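Local atomic coordinates of aac(6')-Ii (Enterococcus faecium, PDB entry 1N71), a protein that probably transfers an acetyl group from acetyl-coenzyme A to the 6'-amino group of aminoglycoside antibiotics, and so serves antibiotic resistance. Residues Glu55-Ile60 / Ser80-Asn85; His74-Glu79 / Glu145-Leu150; Ile105-Gly110 / Leu150-Val155; Ile136-Leu139 / Pro143-Phe146. All blocks are in the same frame, centred on the assembly; numbering follows the deposited sequence.

How the interactions relate
The four contacts run from the surface to the core of one GNAT fold. Interactions 2 and 3 are buried and apolar: in each, tyrosine or phenylalanine rings meet aliphatic side chains of the central sheet. Interaction 1 is partly buried and rests on a stretched ion pair and a methyl group under a guanidinium, whereas interaction 4 is a surface contact with a good hydrogen bond and a CH-pi pair. Strands 55-66 and 70-78, neighbours in the sheet, tie interaction 1 to interaction 2. Helix 144-149 serves both 2 and 4, and Leu150 is common to 2 and 3. Interactions 1, 2 and 4 all touch the same coenzyme A, and Gly110 of interaction 3 reaches it too.

Interaction 1 of 4, residues Glu55-Ile60 / Ser80-Asn85; sequences ELVGFI and SSRRKN. With COA (coenzyme A), chain E.
Arg82, the first residue of 80-85 to reach across, meets Val57 and Glu55 on strand 55-66. CG1 of Val57 lies over one face of its guanidinium, 3.4 Å from NH1 of Arg82. A bend at chi2 (-57°) turns the arginine chain across this methyl group. At the far end, OE1 of Glu55 stands 3.5 Å from NH2 of Arg82. The carboxylate and guanidinium planes are 78° apart and the oxygen is well out of the guanidinium plane; the salt bridge is therefore one of charge alone, with no N-H aimed at the acceptor.

Beyond Arg82 the segment turns to coenzyme A. The guanidinium of Arg83 has C9P of the coenzyme over one face and CA of Ser80 over the opposite one, both offset toward the rim; its NE is hydrogen-bonded to the backbone oxygen of Val78. Lys84 contributes its backbone N, 2.8 Å from O4A of coenzyme A with an N-H...O angle of 173°, a nearly straight bond to the pyrophosphate. Asn85 N comes within 3.2 Å of O1A of the coenzyme. Gln86 and Gly88 add further backbone N-H bonds to the coenzyme, and this loop between strand 70-78 and helix 87-101 is the pyrophosphate-binding loop characteristic of GNAT acetyltransferases.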
# COMPACT_ATOMS: atom_id res chain seq x y z
N GLU A 55 28.62 -11.52 -10.44
CA GLU A 55 27.90 -11.71 -9.19
C GLU A 55 26.86 -10.63 -8.92
O GLU A 55 27.15 -9.44 -9.03
CB GLU A 55 28.89 -11.76 -8.02
CG GLU A 55 28.27 -11.64 -6.64
CD GLU A 55 29.29 -11.78 -5.51
OE1 GLU A 55 30.42 -11.28 -5.66
OE2 GLU A 55 28.95 -12.39 -4.47
N LEU A 56 25.65 -11.05 -8.58
CA LEU A 56 24.57 -10.12 -8.27
C LEU A 56 24.78 -9.63 -6.85
O LEU A 56 24.71 -10.41 -5.90
CB LEU A 56 23.21 -10.82 -8.37
CG LEU A 56 21.99 -9.91 -8.16
CD1 LEU A 56 21.83 -9.01 -9.38
CD2 LEU A 56 20.74 -10.74 -7.94
N VAL A 57 25.04 -8.33 -6.70
CA VAL A 57 25.27 -7.76 -5.38
C VAL A 57 24.13 -6.86 -4.90
O VAL A 57 24.11 -6.44 -3.74
CB VAL A 57 26.59 -6.95 -5.36
CG1 VAL A 57 27.78 -7.87 -5.66
CG2 VAL A 57 26.51 -5.82 -6.37
N GLY A 58 23.18 -6.58 -5.79
CA GLY A 58 22.07 -5.73 -5.42
C GLY A 58 20.91 -5.81 -6.39
O GLY A 58 21.09 -6.07 -7.58
N PHE A 59 19.70 -5.59 -5.89
CA PHE A 59 18.52 -5.66 -6.73
C PHE A 59 17.45 -4.69 -6.23
O PHE A 59 17.30 -4.50 -5.02
CB PHE A 59 17.94 -7.07 -6.72
CG PHE A 59 16.70 -7.23 -7.56
CD1 PHE A 59 16.79 -7.41 -8.94
CD2 PHE A 59 15.43 -7.17 -6.97
CE1 PHE A 59 15.64 -7.53 -9.72
CE2 PHE A 59 14.28 -7.29 -7.74
CZ PHE A 59 14.38 -7.48 -9.13
N ILE A 60 16.72 -4.09 -7.16
CA ILE A 60 15.65 -3.17 -6.81
C ILE A 60 14.53 -3.35 -7.83
O ILE A 60 14.79 -3.62 -9.01
CB ILE A 60 16.14 -1.70 -6.81
CG1 ILE A 60 15.06 -0.80 -6.19
CG2 ILE A 60 16.47 -1.24 -8.22
CD1 ILE A 60 15.50 0.64 -5.99
N SER A 80 24.69 -7.74 2.26
CA SER A 80 25.13 -7.13 3.51
C SER A 80 26.63 -6.90 3.55
O SER A 80 27.12 -6.09 4.34
CB SER A 80 24.71 -8.01 4.70
OG SER A 80 25.37 -9.26 4.67
N SER A 81 27.37 -7.59 2.69
CA SER A 81 28.81 -7.45 2.64
C SER A 81 29.28 -6.42 1.61
O SER A 81 30.47 -6.18 1.47
CB SER A 81 29.46 -8.81 2.34
OG SER A 81 28.98 -9.36 1.12
N ARG A 82 28.34 -5.79 0.91
CA ARG A 82 28.70 -4.80 -0.10
C ARG A 82 28.02 -3.45 0.13
O ARG A 82 28.03 -2.58 -0.75
CB ARG A 82 28.34 -5.31 -1.49
CG ARG A 82 29.03 -6.60 -1.90
CD ARG A 82 30.54 -6.47 -1.83
NE ARG A 82 31.20 -7.40 -2.75
CZ ARG A 82 31.19 -7.26 -4.07
NH1 ARG A 82 30.56 -6.23 -4.63
NH2 ARG A 82 31.79 -8.15 -4.85
N ARG A 83 27.44 -3.28 1.31
CA ARG A 83 26.74 -2.05 1.64
C ARG A 83 27.67 -0.88 1.94
O ARG A 83 28.88 -1.05 2.10
CB ARG A 83 25.80 -2.30 2.83
CG ARG A 83 24.70 -3.29 2.49
CD ARG A 83 23.88 -3.72 3.69
NE ARG A 83 22.87 -4.70 3.30
CZ ARG A 83 22.13 -5.39 4.16
NH1 ARG A 83 22.27 -5.22 5.47
NH2 ARG A 83 21.24 -6.26 3.70
N LYS A 84 27.09 0.31 2.00
CA LYS A 84 27.82 1.54 2.28
C LYS A 84 28.80 1.97 1.19
O LYS A 84 29.81 2.61 1.48
CB LYS A 84 28.55 1.42 3.63
CG LYS A 84 27.63 1.22 4.82
CD LYS A 84 26.50 2.25 4.83
CE LYS A 84 25.77 2.27 6.16
NZ LYS A 84 25.25 0.93 6.56
N ASN A 85 28.52 1.61 -0.05
CA ASN A 85 29.38 2.02 -1.16
C ASN A 85 28.57 2.45 -2.38
O ASN A 85 28.91 2.13 -3.51
CB ASN A 85 30.34 0.90 -1.57
CG ASN A 85 31.37 1.37 -2.59
OD1 ASN A 85 32.03 0.56 -3.24
ND2 ASN A 85 31.52 2.68 -2.73
N1A COA E . 20.71 4.55 8.10
C2A COA E . 21.12 5.80 7.83
N3A COA E . 21.75 6.25 6.72
C4A COA E . 21.94 5.23 5.81
C5A COA E . 21.58 3.91 5.96
C6A COA E . 20.92 3.56 7.18
N6A COA E . 20.51 2.32 7.44
N7A COA E . 21.93 3.17 4.83
C8A COA E . 22.50 4.05 4.06
N9A COA E . 22.54 5.32 4.59
C1B COA E . 23.11 6.54 4.00
C2B COA E . 24.63 6.48 3.83
O2B COA E . 25.26 6.92 5.04
C3B COA E . 24.96 7.46 2.71
O3B COA E . 24.91 8.79 3.26
P3B COA E . 26.13 9.83 3.06
O7A COA E . 27.29 9.13 3.66
O8A COA E . 25.68 11.03 3.80
O9A COA E . 26.21 10.01 1.59
C4B COA E . 23.75 7.28 1.79
O4B COA E . 22.71 6.79 2.65
C5B COA E . 23.98 6.34 0.60
O5B COA E . 24.11 4.98 1.05
P1A COA E . 24.45 3.77 0.04
O1A COA E . 25.87 3.39 0.23
O2A COA E . 23.95 4.11 -1.31
O3A COA E . 23.52 2.62 0.65
P2A COA E . 23.70 1.02 0.53
O4A COA E . 24.32 0.52 1.77
O5A COA E . 24.30 0.68 -0.78
O6A COA E . 22.17 0.55 0.51
CBP COA E . 20.29 -0.07 1.92
CCP COA E . 21.23 1.04 1.48
CDP COA E . 19.38 0.49 3.03
CEP COA E . 19.42 -0.51 0.70
CAP COA E . 21.16 -1.28 2.46
OAP COA E . 21.93 -0.90 3.61
C9P COA E . 20.34 -2.56 2.70
O9P COA E . 20.38 -3.48 1.88
N8P COA E . 19.62 -2.59 3.83
C7P COA E . 18.77 -3.70 4.25
C6P COA E . 17.45 -3.77 3.48
C5P COA E . 16.40 -2.79 3.98
O5P COA E . 16.12 -2.74 5.18
N4P COA E . 15.83 -2.02 3.05
C3P COA E . 14.79 -1.01 3.31
C2P COA E . 13.56 -1.22 2.44
S1P COA E . 12.02 -1.08 3.36

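Interaction 2 of 4, residues His74-Glu79 / Glu145-Leu150. With COA (coenzyme A), chain E.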
# COMPACT_ATOMS: atom_id res chain seq x y z
N HIS A 74 9.82 -1.77 -4.48
CA HIS A 74 9.84 -3.05 -3.77
C HIS A 74 10.35 -4.17 -4.67
O HIS A 74 9.82 -4.39 -5.76
CB HIS A 74 8.43 -3.38 -3.27
CG HIS A 74 8.32 -4.73 -2.63
ND1 HIS A 74 8.26 -5.90 -3.36
CD2 HIS A 74 8.27 -5.10 -1.33
CE1 HIS A 74 8.17 -6.93 -2.54
NE2 HIS A 74 8.18 -6.47 -1.30
N PRO A 75 11.41 -4.86 -4.25
CA PRO A 75 12.13 -4.63 -2.99
C PRO A 75 13.42 -3.87 -3.29
O PRO A 75 13.64 -3.43 -4.42
CB PRO A 75 12.42 -6.04 -2.52
CG PRO A 75 12.82 -6.70 -3.82
CD PRO A 75 11.80 -6.16 -4.83
N LEU A 76 14.25 -3.72 -2.27
CA LEU A 76 15.55 -3.09 -2.42
C LEU A 76 16.47 -3.85 -1.49
O LEU A 76 16.29 -3.84 -0.27
CB LEU A 76 15.55 -1.61 -2.02
CG LEU A 76 16.95 -0.98 -2.03
CD1 LEU A 76 17.63 -1.20 -3.39
CD2 LEU A 76 16.86 0.51 -1.72
N VAL A 77 17.45 -4.54 -2.07
CA VAL A 77 18.38 -5.30 -1.26
C VAL A 77 19.78 -5.23 -1.85
O VAL A 77 19.96 -5.28 -3.07
CB VAL A 77 17.95 -6.78 -1.17
CG1 VAL A 77 17.89 -7.39 -2.56
CG2 VAL A 77 18.93 -7.56 -0.29
N VAL A 78 20.76 -5.10 -0.97
CA VAL A 78 22.16 -5.04 -1.33
C VAL A 78 22.85 -6.06 -0.42
O VAL A 78 22.58 -6.08 0.78
CB VAL A 78 22.75 -3.64 -1.05
CG1 VAL A 78 24.26 -3.64 -1.30
CG2 VAL A 78 22.06 -2.60 -1.93
N GLU A 79 23.72 -6.90 -0.98
CA GLU A 79 24.42 -7.88 -0.15
C GLU A 79 24.95 -7.17 1.09
O GLU A 79 25.58 -6.12 0.98
CB GLU A 79 25.59 -8.51 -0.89
CG GLU A 79 25.21 -9.29 -2.13
CD GLU A 79 26.37 -10.09 -2.68
OE1 GLU A 79 27.47 -9.52 -2.84
OE2 GLU A 79 26.18 -11.29 -2.95
N GLU A 145 16.33 6.90 6.73
CA GLU A 145 17.25 8.00 6.50
C GLU A 145 17.97 7.84 5.16
O GLU A 145 18.37 8.82 4.54
CB GLU A 145 18.25 8.08 7.65
CG GLU A 145 19.20 9.26 7.58
CD GLU A 145 19.76 9.62 8.95
OE1 GLU A 145 20.07 8.69 9.73
OE2 GLU A 145 19.88 10.83 9.25
N PHE A 146 18.15 6.59 4.74
CA PHE A 146 18.78 6.32 3.45
C PHE A 146 17.90 6.94 2.37
O PHE A 146 18.38 7.63 1.47
CB PHE A 146 18.89 4.81 3.23
CG PHE A 146 19.09 4.41 1.79
CD1 PHE A 146 20.30 4.66 1.14
CD2 PHE A 146 18.05 3.81 1.08
CE1 PHE A 146 20.47 4.30 -0.20
CE2 PHE A 146 18.21 3.45 -0.26
CZ PHE A 146 19.42 3.70 -0.90
N TYR A 147 16.60 6.69 2.47
CA TYR A 147 15.66 7.22 1.49
C TYR A 147 15.57 8.73 1.58
O TYR A 147 15.50 9.41 0.55
CB TYR A 147 14.29 6.57 1.68
CG TYR A 147 14.30 5.09 1.34
CD1 TYR A 147 14.44 4.66 0.02
CD2 TYR A 147 14.18 4.13 2.34
CE1 TYR A 147 14.47 3.31 -0.30
CE2 TYR A 147 14.21 2.76 2.03
CZ TYR A 147 14.36 2.37 0.71
OH TYR A 147 14.38 1.03 0.41
N GLU A 148 15.57 9.28 2.80
CA GLU A 148 15.51 10.73 2.95
C GLU A 148 16.64 11.38 2.17
O GLU A 148 16.43 12.38 1.49
CB GLU A 148 15.62 11.14 4.42
CG GLU A 148 14.44 10.75 5.27
CD GLU A 148 14.31 11.64 6.49
OE1 GLU A 148 15.35 11.95 7.12
OE2 GLU A 148 13.17 12.02 6.83
N LYS A 149 17.84 10.82 2.27
CA LYS A 149 18.98 11.38 1.57
C LYS A 149 18.84 11.29 0.06
O LYS A 149 19.52 12.01 -0.67
CB LYS A 149 20.27 10.69 2.04
CG LYS A 149 20.61 11.03 3.49
CD LYS A 149 21.99 10.55 3.89
CE LYS A 149 22.33 10.99 5.31
NZ LYS A 149 23.70 10.55 5.70
N LEU A 150 17.94 10.43 -0.42
CA LEU A 150 17.71 10.31 -1.85
C LEU A 150 16.52 11.15 -2.29
O LEU A 150 16.04 11.03 -3.42
CB LEU A 150 17.50 8.85 -2.25
CG LEU A 150 18.74 7.98 -2.04
CD1 LEU A 150 18.49 6.58 -2.57
CD2 LEU A 150 19.93 8.62 -2.75
N1A COA E . 20.71 4.55 8.10
C2A COA E . 21.12 5.80 7.83
N3A COA E . 21.75 6.25 6.72
C4A COA E . 21.94 5.23 5.81
C5A COA E . 21.58 3.91 5.96
C6A COA E . 20.92 3.56 7.18
N6A COA E . 20.51 2.32 7.44
N7A COA E . 21.93 3.17 4.83
C8A COA E . 22.50 4.05 4.06
N9A COA E . 22.54 5.32 4.59
C1B COA E . 23.11 6.54 4.00
C2B COA E . 24.63 6.48 3.83
O2B COA E . 25.26 6.92 5.04
C3B COA E . 24.96 7.46 2.71
O3B COA E . 24.91 8.79 3.26
P3B COA E . 26.13 9.83 3.06
O7A COA E . 27.29 9.13 3.66
O8A COA E . 25.68 11.03 3.80
O9A COA E . 26.21 10.01 1.59
C4B COA E . 23.75 7.28 1.79
O4B COA E . 22.71 6.79 2.65
C5B COA E . 23.98 6.34 0.60
O5B COA E . 24.11 4.98 1.05
P1A COA E . 24.45 3.77 0.04
O1A COA E . 25.87 3.39 0.23
O2A COA E . 23.95 4.11 -1.31
O3A COA E . 23.52 2.62 0.65
P2A COA E . 23.70 1.02 0.53
O4A COA E . 24.32 0.52 1.77
O5A COA E . 24.30 0.68 -0.78
O6A COA E . 22.17 0.55 0.51
CBP COA E . 20.29 -0.07 1.92
CCP COA E . 21.23 1.04 1.48
CDP COA E . 19.38 0.49 3.03
CEP COA E . 19.42 -0.51 0.70
CAP COA E . 21.16 -1.28 2.46
OAP COA E . 21.93 -0.90 3.61
C9P COA E . 20.34 -2.56 2.70
O9P COA E . 20.38 -3.48 1.88
N8P COA E . 19.62 -2.59 3.83
C7P COA E . 18.77 -3.70 4.25
C6P COA E . 17.45 -3.77 3.48
C5P COA E . 16.40 -2.79 3.98
O5P COA E . 16.12 -2.74 5.18
N4P COA E . 15.83 -2.02 3.05
C3P COA E . 14.79 -1.01 3.31
C2P COA E . 13.56 -1.22 2.44
S1P COA E . 12.02 -1.08 3.36
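Leu76 on strand 70-78 meets Phe146 and Tyr147 of helix 144-149 beside bound coenzyme A, in the cleft where the GNAT fold holds its cofactor between a central strand and this helix. The apolar contact is made by one methyl group: CD2 of Leu76 is 3.5 Å from CE2 of Phe146 and 3.9 Å from CE1 of Tyr147. With CG trans to the backbone N (chi1 174°), Leu76 directs this branch at both rings, which come from the opposite direction. The rings also pack on each other, CD2 of Phe146 standing over the centre of the Tyr147 ring.

The aromatic pair also touches the cofactor. CCP of coenzyme A sits over the centre of one face of Phe146, while C3P lies at the edge of Tyr147, near its plane.

Hydrogen bonds to coenzyme A come from both segments. Val78 N reaches O9P of the pantetheine at 3.3 Å, with an N-H...O angle of 143°, a fairly long and bent bond. From the helix, the extended chain of Lys149 carries NZ to the 3'-phosphate, 2.8 Å from O8A of the coenzyme, with O3B as a second acceptor. The hydroxyl of Tyr147 is buried here without a polar partner in the model: it sits between two carbons, with OH of Tyr147 3.3 Å from CD2 of Leu76 and 3.1 Å from C2P of coenzyme A.

Interaction 3 of 4, residues Ile105-Gly110 / Leu150-Val155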
# COMPACT_ATOMS: atom_id res chain seq x y z
N ILE A 105 5.07 9.23 -12.15
CA ILE A 105 5.17 10.53 -11.48
C ILE A 105 5.78 10.41 -10.09
O ILE A 105 6.62 11.21 -9.69
CB ILE A 105 3.78 11.16 -11.29
CG1 ILE A 105 3.05 11.28 -12.63
CG2 ILE A 105 3.91 12.51 -10.61
CD1 ILE A 105 1.67 11.89 -12.51
N THR A 106 5.34 9.40 -9.35
CA THR A 106 5.82 9.23 -7.99
C THR A 106 6.10 7.79 -7.62
O THR A 106 5.49 6.86 -8.14
CB THR A 106 4.81 9.78 -6.97
OG1 THR A 106 5.31 9.58 -5.64
CG2 THR A 106 3.49 9.05 -7.10
N ILE A 107 7.04 7.62 -6.70
CA ILE A 107 7.44 6.32 -6.21
C ILE A 107 7.28 6.42 -4.70
O ILE A 107 7.72 7.39 -4.10
CB ILE A 107 8.91 6.01 -6.54
CG1 ILE A 107 9.09 5.89 -8.06
CG2 ILE A 107 9.35 4.72 -5.84
CD1 ILE A 107 10.53 5.62 -8.49
N TYR A 108 6.65 5.42 -4.11
CA TYR A 108 6.47 5.41 -2.67
C TYR A 108 6.91 4.05 -2.15
O TYR A 108 7.05 3.10 -2.92
CB TYR A 108 5.01 5.67 -2.28
CG TYR A 108 4.09 4.53 -2.62
CD1 TYR A 108 3.62 4.33 -3.92
CD2 TYR A 108 3.68 3.63 -1.63
CE1 TYR A 108 2.78 3.28 -4.23
CE2 TYR A 108 2.83 2.57 -1.93
CZ TYR A 108 2.38 2.40 -3.23
OH TYR A 108 1.55 1.35 -3.52
N LEU A 109 7.12 3.95 -0.85
CA LEU A 109 7.57 2.71 -0.24
C LEU A 109 7.15 2.68 1.22
O LEU A 109 6.79 3.70 1.80
CB LEU A 109 9.10 2.62 -0.34
CG LEU A 109 9.84 3.78 0.34
CD1 LEU A 109 10.09 3.46 1.81
CD2 LEU A 109 11.16 4.04 -0.37
N GLY A 110 7.19 1.48 1.79
CA GLY A 110 6.87 1.32 3.19
C GLY A 110 8.07 0.67 3.86
O GLY A 110 8.50 -0.41 3.45
N LEU A 150 17.94 10.43 -0.42
CA LEU A 150 17.71 10.31 -1.85
C LEU A 150 16.52 11.15 -2.29
O LEU A 150 16.04 11.03 -3.42
CB LEU A 150 17.50 8.85 -2.25
CG LEU A 150 18.74 7.98 -2.04
CD1 LEU A 150 18.49 6.58 -2.57
CD2 LEU A 150 19.93 8.62 -2.75
N GLY A 151 16.03 12.00 -1.40
CA GLY A 151 14.92 12.87 -1.74
C GLY A 151 13.53 12.41 -1.37
O GLY A 151 12.55 13.08 -1.70
N TYR A 152 13.43 11.26 -0.70
CA TYR A 152 12.12 10.77 -0.29
C TYR A 152 11.73 11.43 1.02
O TYR A 152 12.59 11.80 1.82
CB TYR A 152 12.12 9.24 -0.13
CG TYR A 152 12.27 8.51 -1.45
CD1 TYR A 152 13.47 8.58 -2.17
CD2 TYR A 152 11.20 7.82 -2.02
CE1 TYR A 152 13.59 7.99 -3.43
CE2 TYR A 152 11.31 7.23 -3.28
CZ TYR A 152 12.50 7.32 -3.98
OH TYR A 152 12.61 6.78 -5.24
N LYS A 153 10.43 11.57 1.24
CA LYS A 153 9.93 12.21 2.45
C LYS A 153 8.92 11.30 3.14
O LYS A 153 8.18 10.58 2.48
CB LYS A 153 9.26 13.53 2.07
CG LYS A 153 8.27 14.11 3.07
CD LYS A 153 7.67 15.41 2.54
CE LYS A 153 6.72 16.04 3.55
NZ LYS A 153 6.35 17.44 3.17
N ILE A 154 8.90 11.32 4.47
CA ILE A 154 7.91 10.50 5.17
C ILE A 154 6.59 11.23 4.99
O ILE A 154 6.44 12.39 5.39
CB ILE A 154 8.21 10.39 6.69
CG1 ILE A 154 9.56 9.69 6.90
CG2 ILE A 154 7.07 9.62 7.38
CD1 ILE A 154 10.03 9.66 8.36
N VAL A 155 5.63 10.56 4.36
CA VAL A 155 4.32 11.14 4.10
C VAL A 155 3.20 10.43 4.85
O VAL A 155 2.03 10.75 4.68
CB VAL A 155 3.98 11.11 2.61
CG1 VAL A 155 4.94 12.00 1.84
CG2 VAL A 155 4.06 9.67 2.09
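Tyr152 takes chi1 near -69°, with CG opposite its own carbonyl carbon, and this carries the ring across Ile107 and Leu109 on strand 106-112. The first torsion of Leu109 (chi1 59°) holds CG between the backbone N and the carbonyl carbon, and the second then turns CD2 to the tyrosine.

The touching atoms lie along one side of the tyrosine. CD2 of Leu109 is 4.1 Å from CD2 of Tyr152, and farther along the ring CG2 of Ile107 is 4.1 Å from CE2 of Tyr152. Backbone takes part too, since O of Ile107 approaches CE2 of Tyr152 to 3.7 Å. This carbonyl oxygen and CD2 of Leu109 both come at the ring obliquely, and no hydrogen bond crosses the contact.

The tyrosine follows a Schellman motif that closes helix 144-149: Gly151, at phi 96°, is its C-prime residue, and N of Tyr152 bonds back to O of Tyr147. The chain then enters strand 153-158 of the mixed GNAT sheet, where strand 168-174 separates it from 106-112; the Tyr152 side chain also packs on Lys173 of that intervening strand. Its hydroxyl oxygen lies against the side chain of Ile107, with OH of Tyr152 3.9 Å from CG2 of Ile107, but finds its hydrogen-bond partner in OE2 of Glu96 on helix 87-101.

Interaction 4 of 4, residues Ile136-Leu139 / Pro143-Phe146. With COA (coenzyme A), chain E.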
# COMPACT_ATOMS: atom_id res chain seq x y z
N ILE A 136 11.01 12.97 13.76
CA ILE A 136 11.63 11.65 13.81
C ILE A 136 13.14 11.73 13.97
O ILE A 136 13.79 12.63 13.43
CB ILE A 136 11.32 10.84 12.52
CG1 ILE A 136 11.83 9.40 12.68
CG2 ILE A 136 12.01 11.48 11.32
CD1 ILE A 136 11.42 8.47 11.55
N GLN A 137 13.70 10.80 14.74
CA GLN A 137 15.14 10.72 14.96
C GLN A 137 15.55 9.28 14.67
O GLN A 137 14.84 8.34 15.01
CB GLN A 137 15.49 11.08 16.41
CG GLN A 137 15.15 12.50 16.82
CD GLN A 137 15.99 13.54 16.12
OE1 GLN A 137 17.22 13.45 16.10
NE2 GLN A 137 15.34 14.55 15.55
N ASN A 138 16.71 9.11 14.03
CA ASN A 138 17.19 7.78 13.70
C ASN A 138 17.99 7.21 14.87
O ASN A 138 19.11 7.65 15.15
CB ASN A 138 18.06 7.82 12.44
CG ASN A 138 18.22 6.46 11.80
OD1 ASN A 138 17.82 5.44 12.38
ND2 ASN A 138 18.80 6.43 10.60
N LEU A 139 17.42 6.22 15.54
CA LEU A 139 18.07 5.61 16.70
C LEU A 139 19.09 4.52 16.39
O LEU A 139 20.17 4.52 16.98
CB LEU A 139 17.01 5.05 17.64
CG LEU A 139 15.87 6.00 18.00
CD1 LEU A 139 14.93 5.31 18.97
CD2 LEU A 139 16.42 7.29 18.60
N PRO A 143 16.95 2.39 7.88
CA PRO A 143 17.05 2.79 6.47
C PRO A 143 16.15 3.93 5.98
O PRO A 143 16.29 4.36 4.84
CB PRO A 143 16.79 1.49 5.72
CG PRO A 143 15.83 0.78 6.62
CD PRO A 143 16.44 1.01 7.99
N TYR A 144 15.23 4.42 6.81
CA TYR A 144 14.38 5.51 6.35
C TYR A 144 15.26 6.70 5.97
O TYR A 144 14.97 7.41 5.01
CB TYR A 144 13.36 5.95 7.42
CG TYR A 144 13.89 6.95 8.43
CD1 TYR A 144 14.52 6.52 9.60
CD2 TYR A 144 13.77 8.32 8.22
CE1 TYR A 144 15.02 7.44 10.53
CE2 TYR A 144 14.26 9.25 9.14
CZ TYR A 144 14.89 8.80 10.30
OH TYR A 144 15.39 9.70 11.21
N GLU A 145 16.33 6.90 6.73
CA GLU A 145 17.25 8.00 6.50
C GLU A 145 17.97 7.84 5.16
O GLU A 145 18.37 8.82 4.54
CB GLU A 145 18.25 8.08 7.65
CG GLU A 145 19.20 9.26 7.58
CD GLU A 145 19.76 9.62 8.95
OE1 GLU A 145 20.07 8.69 9.73
OE2 GLU A 145 19.88 10.83 9.25
N PHE A 146 18.15 6.59 4.74
CA PHE A 146 18.78 6.32 3.45
C PHE A 146 17.90 6.94 2.37
O PHE A 146 18.38 7.63 1.47
CB PHE A 146 18.89 4.81 3.23
CG PHE A 146 19.09 4.41 1.79
CD1 PHE A 146 20.30 4.66 1.14
CD2 PHE A 146 18.05 3.81 1.08
CE1 PHE A 146 20.47 4.30 -0.20
CE2 PHE A 146 18.21 3.45 -0.26
CZ PHE A 146 19.42 3.70 -0.90
N1A COA E . 20.71 4.55 8.10
C2A COA E . 21.12 5.80 7.83
N3A COA E . 21.75 6.25 6.72
C4A COA E . 21.94 5.23 5.81
C5A COA E . 21.58 3.91 5.96
C6A COA E . 20.92 3.56 7.18
N6A COA E . 20.51 2.32 7.44
N7A COA E . 21.93 3.17 4.83
C8A COA E . 22.50 4.05 4.06
N9A COA E . 22.54 5.32 4.59
C1B COA E . 23.11 6.54 4.00
C2B COA E . 24.63 6.48 3.83
O2B COA E . 25.26 6.92 5.04
C3B COA E . 24.96 7.46 2.71
O3B COA E . 24.91 8.79 3.26
P3B COA E . 26.13 9.83 3.06
O7A COA E . 27.29 9.13 3.66
O8A COA E . 25.68 11.03 3.80
O9A COA E . 26.21 10.01 1.59
C4B COA E . 23.75 7.28 1.79
O4B COA E . 22.71 6.79 2.65
C5B COA E . 23.98 6.34 0.60
O5B COA E . 24.11 4.98 1.05
P1A COA E . 24.45 3.77 0.04
O1A COA E . 25.87 3.39 0.23
O2A COA E . 23.95 4.11 -1.31
O3A COA E . 23.52 2.62 0.65
P2A COA E . 23.70 1.02 0.53
O4A COA E . 24.32 0.52 1.77
O5A COA E . 24.30 0.68 -0.78
O6A COA E . 22.17 0.55 0.51
CBP COA E . 20.29 -0.07 1.92
CCP COA E . 21.23 1.04 1.48
CDP COA E . 19.38 0.49 3.03
CEP COA E . 19.42 -0.51 0.70
CAP COA E . 21.16 -1.28 2.46
OAP COA E . 21.93 -0.90 3.61
C9P COA E . 20.34 -2.56 2.70
O9P COA E . 20.38 -3.48 1.88
N8P COA E . 19.62 -2.59 3.83
C7P COA E . 18.77 -3.70 4.25
C6P COA E . 17.45 -3.77 3.48
C5P COA E . 16.40 -2.79 3.98
O5P COA E . 16.12 -2.74 5.18
N4P COA E . 15.83 -2.02 3.05
C3P COA E . 14.79 -1.01 3.31
C2P COA E . 13.56 -1.22 2.44
S1P COA E . 12.02 -1.08 3.36
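Ile136 and Tyr144 approach head-on, the isoleucine methyl meeting the flat of the ring. CD1 of Ile136 is 3.7 Å from the ring centroid of Tyr144 and only 12° off the normal, which establishes a CH-pi contact over the face. The setting is a short return of chain in the GNAT fold, where the loop after helix 129-134 folds back onto residues Tyr144 and Glu145 of helix 144-149 beside the adenine of coenzyme A.

The Tyr144 ring is held from both faces, since CB of Glu145 lies over the centre of the face opposite Ile136. Its first torsion places CG between the backbone N and carbonyl carbon and sends the ring out to the loop. Asn138 slides past it in the reverse direction, with CA in the ring plane at the edge and the amide turned 55° from that plane. CG of Asn138 comes within 3.6 Å of CE1 of Tyr144. The phenol oxygen also approaches the loop backbone, OH of Tyr144 lying 3.2 Å from N of Asn138, but the angle is too poor for a hydrogen bond.

The polar link is made by the Asn138 amide, whose oxygen OD1 accepts from the backbone N of His142. That second bond should limit rotation of the amide and so help to aim its NH2 at Glu145. The amide and carboxylate planes are well turned from each other. ND2 of Asn138 donates to OE1 of Glu145 at 2.7 Å and 162°, with the acceptor close to the amide plane, while the carboxylate oxygen is met on its anti side and from out of the carboxylate plane.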